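Local coordinates for leucine aminopeptidase 2 (Saccharomyces cerevisiae, PDB 2XQ0), which removes N-terminal residues from di- and tripeptides as a zinc-dependent aminopeptidase, and has a low epoxide hydrolase activity in vitro, at residues V50-K55 with L67-S72; I103-A106 with N111-L114; V142-E147 with M281-P286; V200-Y205 with E277-T282. One frame throughout, in Å; residues are numbered along the deposited sequence.

Contact 1. Residues V50-K55 with L67-S72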
loop_
_atom_site.group_PDB
_atom_site.type_symbol
_atom_site.label_atom_id
_atom_site.label_comp_id
_atom_site.label_asym_id
_atom_site.label_seq_id
_atom_site.Cartn_x
_atom_site.Cartn_y
_atom_site.Cartn_z
ATOM N N VAL A 50 5.655 12.243 23.757
ATOM C CA VAL A 50 6.404 12.593 22.572
ATOM C C VAL A 50 7.089 13.915 22.830
ATOM O O VAL A 50 6.500 14.843 23.404
ATOM C CB VAL A 50 5.529 12.669 21.289
ATOM C CG1 VAL A 50 4.313 13.591 21.470
ATOM C CG2 VAL A 50 6.372 13.132 20.091
ATOM N N THR A 51 8.354 13.993 22.445
ATOM C CA THR A 51 9.105 15.230 22.610
ATOM C C THR A 51 9.576 15.711 21.243
ATOM O O THR A 51 10.211 14.967 20.508
ATOM C CB THR A 51 10.335 15.026 23.522
ATOM O OG1 THR A 51 9.931 14.426 24.756
ATOM C CG2 THR A 51 11.018 16.352 23.807
ATOM N N PHE A 52 9.243 16.949 20.908
ATOM C CA PHE A 52 9.689 17.589 19.677
ATOM C C PHE A 52 10.704 18.675 20.000
ATOM O O PHE A 52 10.506 19.479 20.931
ATOM C CB PHE A 52 8.524 18.274 18.967
ATOM C CG PHE A 52 7.410 17.346 18.575
ATOM C CD1 PHE A 52 7.516 16.553 17.445
ATOM C CD2 PHE A 52 6.242 17.292 19.318
ATOM C CE1 PHE A 52 6.484 15.724 17.071
ATOM C CE2 PHE A 52 5.212 16.453 18.955
ATOM C CZ PHE A 52 5.335 15.667 17.830
ATOM N N GLN A 53 11.770 18.729 19.217
ATOM C CA GLN A 53 12.633 19.897 19.204
ATOM C C GLN A 53 12.113 20.722 18.035
ATOM O O GLN A 53 12.100 20.252 16.893
ATOM C CB GLN A 53 14.093 19.514 18.966
ATOM C CG GLN A 53 14.639 18.449 19.888
ATOM C CD GLN A 53 14.702 18.911 21.314
ATOM O OE1 GLN A 53 14.867 20.104 21.586
ATOM N NE2 GLN A 53 14.573 17.971 22.246
ATOM N N LEU A 54 11.658 21.936 18.320
ATOM C CA LEU A 54 11.026 22.769 17.298
ATOM C C LEU A 54 11.726 24.105 17.113
ATOM O O LEU A 54 12.451 24.570 17.997
ATOM C CB LEU A 54 9.559 23.024 17.645
ATOM C CG LEU A 54 8.631 21.827 17.822
ATOM C CD1 LEU A 54 7.214 22.316 18.126
ATOM C CD2 LEU A 54 8.655 20.951 16.577
ATOM N N LYS A 55 11.491 24.725 15.958
ATOM C CA LYS A 55 11.959 26.081 15.712
ATOM C C LYS A 55 10.848 26.922 15.099
ATOM O O LYS A 55 10.287 26.566 14.058
ATOM C CB LYS A 55 13.197 26.087 14.813
ATOM C CG LYS A 55 13.774 27.475 14.536
ATOM C CD LYS A 55 15.161 27.390 13.897
ATOM C CE LYS A 55 15.140 26.584 12.596
ATOM N NZ LYS A 55 16.506 26.348 12.029
ATOM N N LEU A 67 0.757 26.771 19.173
ATOM C CA LEU A 67 1.056 25.527 18.469
ATOM C C LEU A 67 -0.281 24.874 18.221
ATOM O O LEU A 67 -1.102 24.816 19.129
ATOM C CB LEU A 67 1.839 24.577 19.373
ATOM C CG LEU A 67 3.344 24.335 19.285
ATOM C CD1 LEU A 67 3.760 23.916 17.880
ATOM C CD2 LEU A 67 4.110 25.555 19.748
ATOM N N HIS A 68 -0.499 24.374 17.009
ATOM C CA HIS A 68 -1.690 23.604 16.699
ATOM C C HIS A 68 -1.199 22.245 16.207
ATOM O O HIS A 68 -0.472 22.167 15.211
ATOM C CB HIS A 68 -2.486 24.244 15.563
ATOM C CG HIS A 68 -3.123 25.549 15.915
ATOM N ND1 HIS A 68 -3.748 26.343 14.980
ATOM C CD2 HIS A 68 -3.223 26.208 17.095
ATOM C CE1 HIS A 68 -4.216 27.430 15.566
ATOM N NE2 HIS A 68 -3.909 27.372 16.850
ATOM N N LEU A 69 -1.583 21.180 16.897
ATOM C CA LEU A 69 -1.219 19.828 16.451
ATOM C C LEU A 69 -2.461 18.993 16.135
ATOM O O LEU A 69 -3.575 19.302 16.592
ATOM C CB LEU A 69 -0.329 19.109 17.481
ATOM C CG LEU A 69 1.049 19.670 17.888
ATOM C CD1 LEU A 69 1.829 18.681 18.749
ATOM C CD2 LEU A 69 1.887 20.028 16.710
ATOM N N ASP A 70 -2.255 17.942 15.341
ATOM C CA ASP A 70 -3.299 17.008 14.945
ATOM C C ASP A 70 -3.417 15.977 16.056
ATOM O O ASP A 70 -2.412 15.555 16.593
ATOM C CB ASP A 70 -2.854 16.247 13.681
ATOM C CG ASP A 70 -2.930 17.083 12.410
ATOM O OD1 ASP A 70 -4.045 17.520 12.065
ATOM O OD2 ASP A 70 -1.885 17.243 11.720
ATOM N N THR A 71 -4.635 15.574 16.393
ATOM C CA THR A 71 -4.861 14.395 17.222
ATOM C C THR A 71 -6.161 13.803 16.751
ATOM O O THR A 71 -6.964 14.503 16.130
ATOM C CB THR A 71 -5.001 14.707 18.747
ATOM O OG1 THR A 71 -6.290 15.270 19.024
ATOM C CG2 THR A 71 -3.919 15.644 19.221
ATOM N N SER A 72 -6.356 12.517 17.037
ATOM C CA SER A 72 -7.622 11.842 16.800
ATOM C C SER A 72 -7.834 10.763 17.861
ATOM O O SER A 72 -7.095 9.774 17.921
ATOM C CB SER A 72 -7.653 11.200 15.416
ATOM O OG SER A 72 -8.863 10.475 15.278
#
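The large, strongly curved beta sheet of the N-terminal M1 domain curls so far that Phe52 and Leu54, on strand 45-56, meet Leu69 and Leu67 of the outermost strand 66-69. The two backbones share no hydrogen bonds and run well apart, with Phe52 CA 11.6 Å from Leu69 CA and Leu54 CA 10.4 Å from Leu67 CA, so side chains alone bridge the gap. In one pair the leucines cross obliquely and touch by their methyl ends, Leu54 CD1 lying 3.8 Å from Leu67 CD1. Leu54 gets there by a chain extended beyond CB (chi2 -178°), whereas Leu67 has a chi1 of -102°, well off a staggered value. In the sheet order, strands 101-104, 84-90, 74-81 and 111-120 separate the two, and it is the bend of the sheet that brings their inward-facing residues within reach of each other. The second pair runs antiparallel, side chain alongside side chain: Phe52 CE2 comes 4.1 Å from Leu69 CD1, an oblique approach to the ring. Val50 CG2, from the same strand as Phe52, rides 3.5 Å above one ring face toward its rim. Phe112 and Phe28 add to the packing on Leu67, and Phe158 and Ile116 to that on Leu69. Alternate residues face the other way, where Gln53 OE1 is hydrogen-bonded to Thr113 OG1.

Contact 2. Residues I103-A106 with N111-L114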
loop_
_atom_site.group_PDB
_atom_site.type_symbol
_atom_site.label_atom_id
_atom_site.label_comp_id
_atom_site.label_asym_id
_atom_site.label_seq_id
_atom_site.Cartn_x
_atom_site.Cartn_y
_atom_site.Cartn_z
ATOM N N ILE A 103 -1.917 24.694 21.766
ATOM C CA ILE A 103 -0.960 24.877 22.845
ATOM C C ILE A 103 -0.450 26.308 22.833
ATOM O O ILE A 103 -0.085 26.830 21.788
ATOM C CB ILE A 103 0.247 23.914 22.705
ATOM C CG1 ILE A 103 -0.223 22.458 22.698
ATOM C CG2 ILE A 103 1.244 24.145 23.842
ATOM C CD1 ILE A 103 0.840 21.450 22.195
ATOM N N ASN A 104 -0.441 26.945 23.996
ATOM C CA ASN A 104 0.087 28.289 24.118
ATOM C C ASN A 104 1.579 28.210 24.333
ATOM O O ASN A 104 2.021 27.659 25.335
ATOM C CB ASN A 104 -0.561 28.995 25.314
ATOM C CG ASN A 104 0.184 30.251 25.724
ATOM O OD1 ASN A 104 0.554 31.073 24.885
ATOM N ND2 ASN A 104 0.404 30.407 27.022
ATOM N N ASN A 105 2.367 28.741 23.402
ATOM C CA ASN A 105 3.815 28.716 23.604
ATOM C C ASN A 105 4.405 30.071 23.992
ATOM O O ASN A 105 4.751 30.892 23.139
ATOM C CB ASN A 105 4.567 28.072 22.430
ATOM C CG ASN A 105 4.349 28.790 21.123
ATOM O OD1 ASN A 105 3.297 29.386 20.890
ATOM N ND2 ASN A 105 5.345 28.729 20.250
ATOM N N ALA A 106 4.503 30.291 25.300
ATOM C CA ALA A 106 5.132 31.487 25.838
ATOM C C ALA A 106 6.640 31.279 25.960
ATOM O O ALA A 106 7.325 32.035 26.648
ATOM C CB ALA A 106 4.528 31.839 27.189
ATOM N N ASN A 111 13.987 28.557 19.192
ATOM C CA ASN A 111 14.205 27.128 19.390
ATOM C C ASN A 111 13.685 26.697 20.755
ATOM O O ASN A 111 13.985 27.337 21.769
ATOM C CB ASN A 111 15.690 26.772 19.272
ATOM C CG ASN A 111 16.180 26.783 17.845
ATOM O OD1 ASN A 111 16.407 25.731 17.248
ATOM N ND2 ASN A 111 16.347 27.974 17.287
ATOM N N PHE A 112 12.907 25.618 20.785
ATOM C CA PHE A 112 12.312 25.173 22.041
ATOM C C PHE A 112 11.966 23.688 22.009
ATOM O O PHE A 112 11.927 23.064 20.941
ATOM C CB PHE A 112 11.096 26.039 22.418
ATOM C CG PHE A 112 9.914 25.905 21.468
ATOM C CD1 PHE A 112 8.853 25.065 21.774
ATOM C CD2 PHE A 112 9.858 26.638 20.290
ATOM C CE1 PHE A 112 7.754 24.949 20.927
ATOM C CE2 PHE A 112 8.760 26.528 19.428
ATOM C CZ PHE A 112 7.705 25.676 19.747
ATOM N N THR A 113 11.751 23.122 23.190
ATOM C CA THR A 113 11.394 21.723 23.317
ATOM C C THR A 113 9.949 21.614 23.772
ATOM O O THR A 113 9.518 22.330 24.694
ATOM C CB THR A 113 12.308 21.025 24.325
ATOM O OG1 THR A 113 13.656 21.062 23.841
ATOM C CG2 THR A 113 11.890 19.578 24.521
ATOM N N LEU A 114 9.204 20.729 23.109
ATOM C CA LEU A 114 7.790 20.498 23.404
ATOM C C LEU A 114 7.555 19.048 23.813
ATOM O O LEU A 114 7.833 18.130 23.037
ATOM C CB LEU A 114 6.944 20.833 22.182
ATOM C CG LEU A 114 5.493 20.357 22.249
ATOM C CD1 LEU A 114 4.770 21.010 23.414
ATOM C CD2 LEU A 114 4.778 20.635 20.947
#
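Ile103 and Leu114 reach toward each other tip to tip across the inside of the curved N-terminal sheet. Traced outward, Ile103 makes its contact late. Its CB is still more than 5 Å from any atom of Leu114. At the branch, CG2 comes to 4.7 Å from Leu114 CD1, while CG1 stays 5.2 Å from that same methyl. CG1 is set opposite the carbonyl carbon (chi1 -58°), and a nearly extended chi2 of 165° sends the last carbon forward: Ile103 CD1 arrives 4.1 Å from Leu114 CD1 and 4.2 Å from Leu114 CD2, in front of the fork of the leucine.

Two residues on from Ile103, and two back from Leu114, Asn105 faces Phe112. The two side chains cross at about a right angle, the planes of amide and ring stand 51° apart, and the amide comes obliquely to the CZ and CE2 side of the ring, with Asn105 CG 4.8 Å from Phe112 CZ. Strands 101-104 and 111-120 follow one another in the chain, but strands 84-90 and 74-81 lie between them in the sheet, so their main chains bond to others: Ile103 with Leu67, and Leu114 with Phe52. Leu67 also packs on Ile103, Asn105 and Phe112, and Ile81 packs on Asn105, Phe112 and Leu114. With no directional bond across it, the contact rests on dispersion between methyl groups and on a buried amide lying against an aromatic ring.

Contact 3. Residues V142-E147 with M281-P286. With BES (2-(3-amino-2-hydroxy-4-phenyl-butyrylamino)-4-methyl-pentanoic acid), chain B.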
loop_
_atom_site.group_PDB
_atom_site.type_symbol
_atom_site.label_atom_id
_atom_site.label_comp_id
_atom_site.label_asym_id
_atom_site.label_seq_id
_atom_site.Cartn_x
_atom_site.Cartn_y
_atom_site.Cartn_z
ATOM N N VAL A 142 0.273 -6.596 18.616
ATOM C CA VAL A 142 -0.298 -5.341 18.172
ATOM C C VAL A 142 0.567 -4.810 17.039
ATOM O O VAL A 142 1.778 -5.036 17.017
ATOM C CB VAL A 142 -0.339 -4.330 19.316
ATOM C CG1 VAL A 142 1.081 -4.110 19.854
ATOM C CG2 VAL A 142 -0.995 -3.000 18.890
ATOM N N PHE A 143 -0.053 -4.130 16.083
ATOM C CA PHE A 143 0.720 -3.470 15.020
ATOM C C PHE A 143 -0.010 -2.225 14.583
ATOM O O PHE A 143 -1.226 -2.131 14.744
ATOM C CB PHE A 143 0.957 -4.409 13.832
ATOM C CG PHE A 143 -0.295 -4.776 13.080
ATOM C CD1 PHE A 143 -0.747 -3.991 12.027
ATOM C CD2 PHE A 143 -1.021 -5.898 13.430
ATOM C CE1 PHE A 143 -1.911 -4.342 11.348
ATOM C CE2 PHE A 143 -2.159 -6.256 12.748
ATOM C CZ PHE A 143 -2.610 -5.480 11.715
ATOM N N SER A 144 0.731 -1.281 14.020
ATOM C CA SER A 144 0.164 -0.030 13.519
ATOM C C SER A 144 0.056 0.003 12.002
ATOM O O SER A 144 0.666 -0.798 11.282
ATOM C CB SER A 144 1.049 1.132 13.963
ATOM O OG SER A 144 2.292 1.040 13.290
ATOM N N GLN A 145 -0.741 0.945 11.517
ATOM C CA GLN A 145 -0.814 1.272 10.103
ATOM C C GLN A 145 -1.277 2.728 10.087
ATOM O O GLN A 145 -2.419 3.018 10.450
ATOM C CB GLN A 145 -1.826 0.377 9.385
ATOM C CG GLN A 145 -2.279 0.924 8.032
ATOM C CD GLN A 145 -1.125 1.074 7.063
ATOM O OE1 GLN A 145 -0.380 0.123 6.826
ATOM N NE2 GLN A 145 -0.960 2.273 6.512
ATOM N N LEU A 146 -0.382 3.640 9.720
ATOM C CA LEU A 146 -0.643 5.071 9.902
ATOM C C LEU A 146 -1.072 5.808 8.635
ATOM O O LEU A 146 -1.693 6.886 8.693
ATOM C CB LEU A 146 0.570 5.769 10.540
ATOM C CG LEU A 146 1.082 5.144 11.835
ATOM C CD1 LEU A 146 2.095 6.070 12.519
ATOM C CD2 LEU A 146 -0.070 4.809 12.766
ATOM N N GLU A 147 -0.762 5.244 7.481
ATOM C CA GLU A 147 -1.094 5.952 6.235
ATOM C C GLU A 147 -2.601 5.894 6.009
ATOM O O GLU A 147 -3.193 4.839 6.196
ATOM C CB GLU A 147 -0.362 5.318 5.047
ATOM C CG GLU A 147 -0.301 6.210 3.793
ATOM C CD GLU A 147 0.569 5.576 2.710
ATOM O OE1 GLU A 147 1.132 4.507 2.988
ATOM O OE2 GLU A 147 0.680 6.126 1.604
ATOM N N MET A 281 11.653 -1.209 8.157
ATOM C CA MET A 281 10.814 -2.342 8.554
ATOM C C MET A 281 9.564 -2.408 7.705
ATOM O O MET A 281 8.516 -1.959 8.119
ATOM C CB MET A 281 10.428 -2.268 10.043
ATOM C CG MET A 281 9.819 -3.556 10.634
ATOM S SD MET A 281 10.824 -5.062 10.459
ATOM C CE MET A 281 12.271 -4.578 11.421
ATOM N N THR A 282 9.689 -2.969 6.514
ATOM C CA THR A 282 8.536 -3.199 5.654
ATOM C C THR A 282 7.550 -4.125 6.365
ATOM O O THR A 282 7.941 -5.153 6.906
ATOM C CB THR A 282 9.023 -3.838 4.322
ATOM O OG1 THR A 282 9.637 -2.818 3.528
ATOM C CG2 THR A 282 7.856 -4.445 3.540
ATOM N N PHE A 283 6.271 -3.759 6.379
ATOM C CA PHE A 283 5.242 -4.611 6.943
ATOM C C PHE A 283 4.688 -5.405 5.785
ATOM O O PHE A 283 4.359 -4.839 4.748
ATOM C CB PHE A 283 4.120 -3.796 7.587
ATOM C CG PHE A 283 4.435 -3.276 8.956
ATOM C CD1 PHE A 283 5.727 -2.925 9.311
ATOM C CD2 PHE A 283 3.420 -3.111 9.889
ATOM C CE1 PHE A 283 6.013 -2.438 10.580
ATOM C CE2 PHE A 283 3.694 -2.623 11.158
ATOM C CZ PHE A 283 4.995 -2.288 11.506
ATOM N N ALA A 284 4.616 -6.723 5.936
ATOM C CA ALA A 284 4.150 -7.573 4.843
ATOM C C ALA A 284 3.041 -8.545 5.269
ATOM O O ALA A 284 3.010 -8.993 6.415
ATOM C CB ALA A 284 5.328 -8.332 4.237
ATOM N N THR A 285 2.126 -8.843 4.343
ATOM C CA THR A 285 1.079 -9.853 4.532
ATOM C C THR A 285 1.697 -11.252 4.449
ATOM O O THR A 285 2.558 -11.512 3.604
ATOM C CB THR A 285 -0.046 -9.710 3.457
ATOM O OG1 THR A 285 -1.021 -10.750 3.601
ATOM C CG2 THR A 285 0.531 -9.753 2.038
ATOM N N PRO A 286 1.275 -12.154 5.339
ATOM C CA PRO A 286 1.731 -13.550 5.287
ATOM C C PRO A 286 1.248 -14.262 4.030
ATOM O O PRO A 286 1.772 -15.318 3.693
ATOM C CB PRO A 286 1.073 -14.198 6.511
ATOM C CG PRO A 286 0.458 -13.102 7.287
ATOM C CD PRO A 286 0.303 -11.910 6.418
HETATM N N2 BES B . 1.481 1.941 1.820
HETATM C C1 BES B . 0.840 1.401 0.639
HETATM C C6 BES B . -0.559 0.888 0.987
HETATM C C7 BES B . -1.434 2.034 1.444
HETATM C C8 BES B . -1.460 3.217 0.713
HETATM C C12 BES B . -2.198 1.915 2.601
HETATM C C9 BES B . -2.257 4.275 1.132
HETATM C C11 BES B . -2.995 2.977 3.021
HETATM C C10 BES B . -3.026 4.158 2.285
HETATM C C2 BES B . 1.675 0.271 0.023
HETATM O O2 BES B . 3.018 0.638 -0.323
HETATM C C3 BES B . 0.955 -0.189 -1.200
HETATM O O3 BES B . 0.917 0.498 -2.224
HETATM N N1 BES B . 0.387 -1.369 -0.987
HETATM C C4 BES B . -0.405 -2.163 -1.904
HETATM C C13 BES B . 0.602 -3.159 -2.465
HETATM C C14 BES B . 0.627 -3.182 -3.988
HETATM C C15 BES B . 1.951 -3.753 -4.481
HETATM C C16 BES B . 0.367 -1.801 -4.585
HETATM C C5 BES B . -1.410 -2.902 -1.069
HETATM O O1 BES B . -2.489 -3.259 -1.592
HETATM O O4 BES B . -1.128 -3.130 0.135
#
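A chi1 of -80° places the Phe283 ring opposite its own carbonyl carbon and points it at Phe143 and Ser144, joining the N-terminal domain to the catalytic domain. Strand 141-144 belongs to a four-stranded antiparallel sheet, strand 282-284 to the mixed sheet of the catalytic domain, and one ring corner spans the gap. Phe283 CE2 lies 3.5 Å from Ser144 O and 4.2 Å from Phe143 CB, both approaching the ring obliquely; CD2 is 3.9 Å from that Ser144 O. The Phe143 ring itself meets Tyr271, which also touches Phe283, as do Leu265 and Met276.

Beyond Ser144 the chain enters the substrate site with Gln145, Leu146 and Glu147. Glu147 carries its carboxylate on an extended chain, with CG anti to the backbone N (chi1 -163°), and this lays the outer part of the side chain over one face of the bestatin phenyl ring. The carboxylate is nearly parallel to that ring, with Glu147 CD 3.5 Å from BES C9 and Glu147 CG 3.7 Å from BES C10. Met276 and Phe320 also touch Glu147. The same glutamate thus packs on the inhibitor's aromatic group and takes hold of its amine, as expected for recognition of a peptide's free amino terminus: BES N2 donates a hydrogen bond of 2.8 Å to Glu147 OE1.

Contact 4. Residues V200-Y205 with E277-T282. With BES (2-(3-amino-2-hydroxy-4-phenyl-butyrylamino)-4-methyl-pentanoic acid), chain B.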
loop_
_atom_site.group_PDB
_atom_site.type_symbol
_atom_site.label_atom_id
_atom_site.label_comp_id
_atom_site.label_asym_id
_atom_site.label_seq_id
_atom_site.Cartn_x
_atom_site.Cartn_y
_atom_site.Cartn_z
ATOM N N VAL A 200 17.391 9.254 9.076
ATOM C CA VAL A 200 16.907 9.929 7.870
ATOM C C VAL A 200 15.556 10.548 8.203
ATOM O O VAL A 200 14.713 9.860 8.765
ATOM C CB VAL A 200 16.688 8.909 6.714
ATOM C CG1 VAL A 200 16.084 9.601 5.492
ATOM C CG2 VAL A 200 17.972 8.189 6.376
ATOM N N PRO A 201 15.346 11.855 7.903
ATOM C CA PRO A 201 14.071 12.464 8.312
ATOM C C PRO A 201 12.884 11.787 7.630
ATOM O O PRO A 201 12.967 11.482 6.437
ATOM C CB PRO A 201 14.185 13.923 7.834
ATOM C CG PRO A 201 15.626 14.164 7.592
ATOM C CD PRO A 201 16.274 12.834 7.307
ATOM N N ILE A 202 11.807 11.546 8.374
ATOM C CA ILE A 202 10.618 10.897 7.809
ATOM C C ILE A 202 9.306 11.591 8.224
ATOM O O ILE A 202 9.261 12.260 9.258
ATOM C CB ILE A 202 10.572 9.377 8.147
ATOM C CG1 ILE A 202 10.573 9.105 9.671
ATOM C CG2 ILE A 202 11.741 8.630 7.463
ATOM C CD1 ILE A 202 10.088 7.680 10.038
ATOM N N PRO A 203 8.252 11.476 7.389
ATOM C CA PRO A 203 6.904 11.936 7.758
ATOM C C PRO A 203 6.289 10.990 8.807
ATOM O O PRO A 203 6.667 9.815 8.885
ATOM C CB PRO A 203 6.129 11.852 6.436
ATOM C CG PRO A 203 6.821 10.800 5.653
ATOM C CD PRO A 203 8.280 10.858 6.048
ATOM N N ALA A 204 5.355 11.495 9.602
ATOM C CA ALA A 204 4.719 10.687 10.645
ATOM C C ALA A 204 4.027 9.437 10.091
ATOM O O ALA A 204 3.923 8.428 10.789
ATOM C CB ALA A 204 3.715 11.531 11.451
ATOM N N TYR A 205 3.531 9.505 8.858
ATOM C CA TYR A 205 2.694 8.411 8.357
ATOM C C TYR A 205 3.554 7.155 8.115
ATOM O O TYR A 205 3.025 6.071 7.985
ATOM C CB TYR A 205 1.910 8.807 7.105
ATOM C CG TYR A 205 2.711 8.801 5.824
ATOM C CD1 TYR A 205 2.979 7.611 5.152
ATOM C CD2 TYR A 205 3.188 9.976 5.284
ATOM C CE1 TYR A 205 3.695 7.605 3.982
ATOM C CE2 TYR A 205 3.921 9.981 4.114
ATOM C CZ TYR A 205 4.168 8.794 3.468
ATOM O OH TYR A 205 4.895 8.791 2.307
ATOM N N GLU A 277 5.480 0.357 3.508
ATOM C CA GLU A 277 6.892 0.686 3.349
ATOM C C GLU A 277 7.506 1.473 4.510
ATOM O O GLU A 277 8.262 2.410 4.275
ATOM C CB GLU A 277 7.040 1.514 2.066
ATOM C CG GLU A 277 6.428 2.952 2.132
ATOM C CD GLU A 277 4.957 3.053 1.658
ATOM O OE1 GLU A 277 4.235 2.029 1.631
ATOM O OE2 GLU A 277 4.519 4.176 1.311
ATOM N N SER A 278 7.212 1.117 5.760
ATOM C CA SER A 278 7.874 1.786 6.871
ATOM C C SER A 278 9.359 1.624 6.718
ATOM O O SER A 278 9.835 0.510 6.525
ATOM C CB SER A 278 7.458 1.196 8.212
ATOM O OG SER A 278 6.125 1.536 8.490
ATOM N N PRO A 279 10.106 2.735 6.800
ATOM C CA PRO A 279 11.572 2.701 6.681
ATOM C C PRO A 279 12.242 1.769 7.666
ATOM O O PRO A 279 11.991 1.848 8.865
ATOM C CB PRO A 279 11.987 4.143 6.986
ATOM C CG PRO A 279 10.802 4.949 6.666
ATOM C CD PRO A 279 9.600 4.106 6.981
ATOM N N ASN A 280 13.113 0.912 7.152
ATOM C CA ASN A 280 13.820 -0.082 7.950
ATOM C C ASN A 280 12.942 -1.206 8.495
ATOM O O ASN A 280 13.435 -2.083 9.208
ATOM C CB ASN A 280 14.621 0.558 9.089
ATOM C CG ASN A 280 15.746 1.454 8.588
ATOM O OD1 ASN A 280 15.778 2.653 8.862
ATOM N ND2 ASN A 280 16.676 0.872 7.859
ATOM N N MET A 281 11.653 -1.209 8.157
ATOM C CA MET A 281 10.814 -2.342 8.554
ATOM C C MET A 281 9.564 -2.408 7.705
ATOM O O MET A 281 8.516 -1.959 8.119
ATOM C CB MET A 281 10.428 -2.268 10.043
ATOM C CG MET A 281 9.819 -3.556 10.634
ATOM S SD MET A 281 10.824 -5.062 10.459
ATOM C CE MET A 281 12.271 -4.578 11.421
ATOM N N THR A 282 9.689 -2.969 6.514
ATOM C CA THR A 282 8.536 -3.199 5.654
ATOM C C THR A 282 7.550 -4.125 6.365
ATOM O O THR A 282 7.941 -5.153 6.906
ATOM C CB THR A 282 9.023 -3.838 4.322
ATOM O OG1 THR A 282 9.637 -2.818 3.528
ATOM C CG2 THR A 282 7.856 -4.445 3.540
HETATM N N2 BES B . 1.481 1.941 1.820
HETATM C C1 BES B . 0.840 1.401 0.639
HETATM C C6 BES B . -0.559 0.888 0.987
HETATM C C7 BES B . -1.434 2.034 1.444
HETATM C C8 BES B . -1.460 3.217 0.713
HETATM C C12 BES B . -2.198 1.915 2.601
HETATM C C9 BES B . -2.257 4.275 1.132
HETATM C C11 BES B . -2.995 2.977 3.021
HETATM C C10 BES B . -3.026 4.158 2.285
HETATM C C2 BES B . 1.675 0.271 0.023
HETATM O O2 BES B . 3.018 0.638 -0.323
HETATM C C3 BES B . 0.955 -0.189 -1.200
HETATM O O3 BES B . 0.917 0.498 -2.224
HETATM N N1 BES B . 0.387 -1.369 -0.987
HETATM C C4 BES B . -0.405 -2.163 -1.904
HETATM C C13 BES B . 0.602 -3.159 -2.465
HETATM C C14 BES B . 0.627 -3.182 -3.988
HETATM C C15 BES B . 1.951 -3.753 -4.481
HETATM C C16 BES B . 0.367 -1.801 -4.585
HETATM C C5 BES B . -1.410 -2.902 -1.069
HETATM O O1 BES B . -2.489 -3.259 -1.592
HETATM O O4 BES B . -1.128 -3.130 0.135
HETATM O O HOH W 1 6.015 6.324 1.348
#
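The Gly-Gly-Met-Glu sequence that ends at Glu277 corresponds to the GxMEN exopeptidase motif of M1 aminopeptidases, with Ser278 in the place of its asparagine, and here Glu277 and Pro279, two residues on, meet Tyr205 and Ile202 of the N-terminal domain. At the pocket end, Glu277 OE2 lies at the edge of the Tyr205 ring, near its plane, 4.4 Å from CE1. A water ties the same two side chains together: it is hydrogen-bonded to Tyr205 OH at 2.9 Å and, as placed, probably donates to Glu277 OE2 at 2.6 Å. Trp317 packs edge-to-face with the Tyr205 ring.

The other carboxylate oxygen serves the ligand. Glu277 has CG between the backbone N and the carbonyl carbon (chi1 69°), and a bend at chi2 of -92° swings the carboxylate toward bestatin, whose N2 donates to Glu277 OE1 at 2.8 Å. BES O2 is also near, 2.7 Å from Glu277 OE1. Glu147 shares the amine, consistent with selection for a free amino terminus next to the zinc ion. The carboxylate is close to His305 and Glu302 of helix 297-311.

Past Glu277 the chain folds into a type II turn, Ser278 to Met281, closed by Met281 N bonding to Ser278 O at 3.0 Å. Asn280, with its positive phi of 69°, takes the third place, and Pro279 the second. Pro279 CG meets Ile202 CG2 of the N-terminal domain at 3.9 Å.

In the fold
Contacts 1 and 2 sit in one curved sheet of the N-terminal domain, their centres 9 Å apart: strands 45-56 and 111-120 are neighbours in it, as are 66-69 and 101-104, so the two form one continuous core. Contacts 3 and 4, centres 11 Å apart, both join N-terminal segments to the catalytic domain, share Met281 and Thr282, and both touch bestatin. Contact 1 closes before contact 2 opens, and both precede the other two, which end on the same part of the chain. Contact 2 is the more remote, about 33 Å from contact 3 between centres. Thus one domain carries its own core far out and lends residues to the active site.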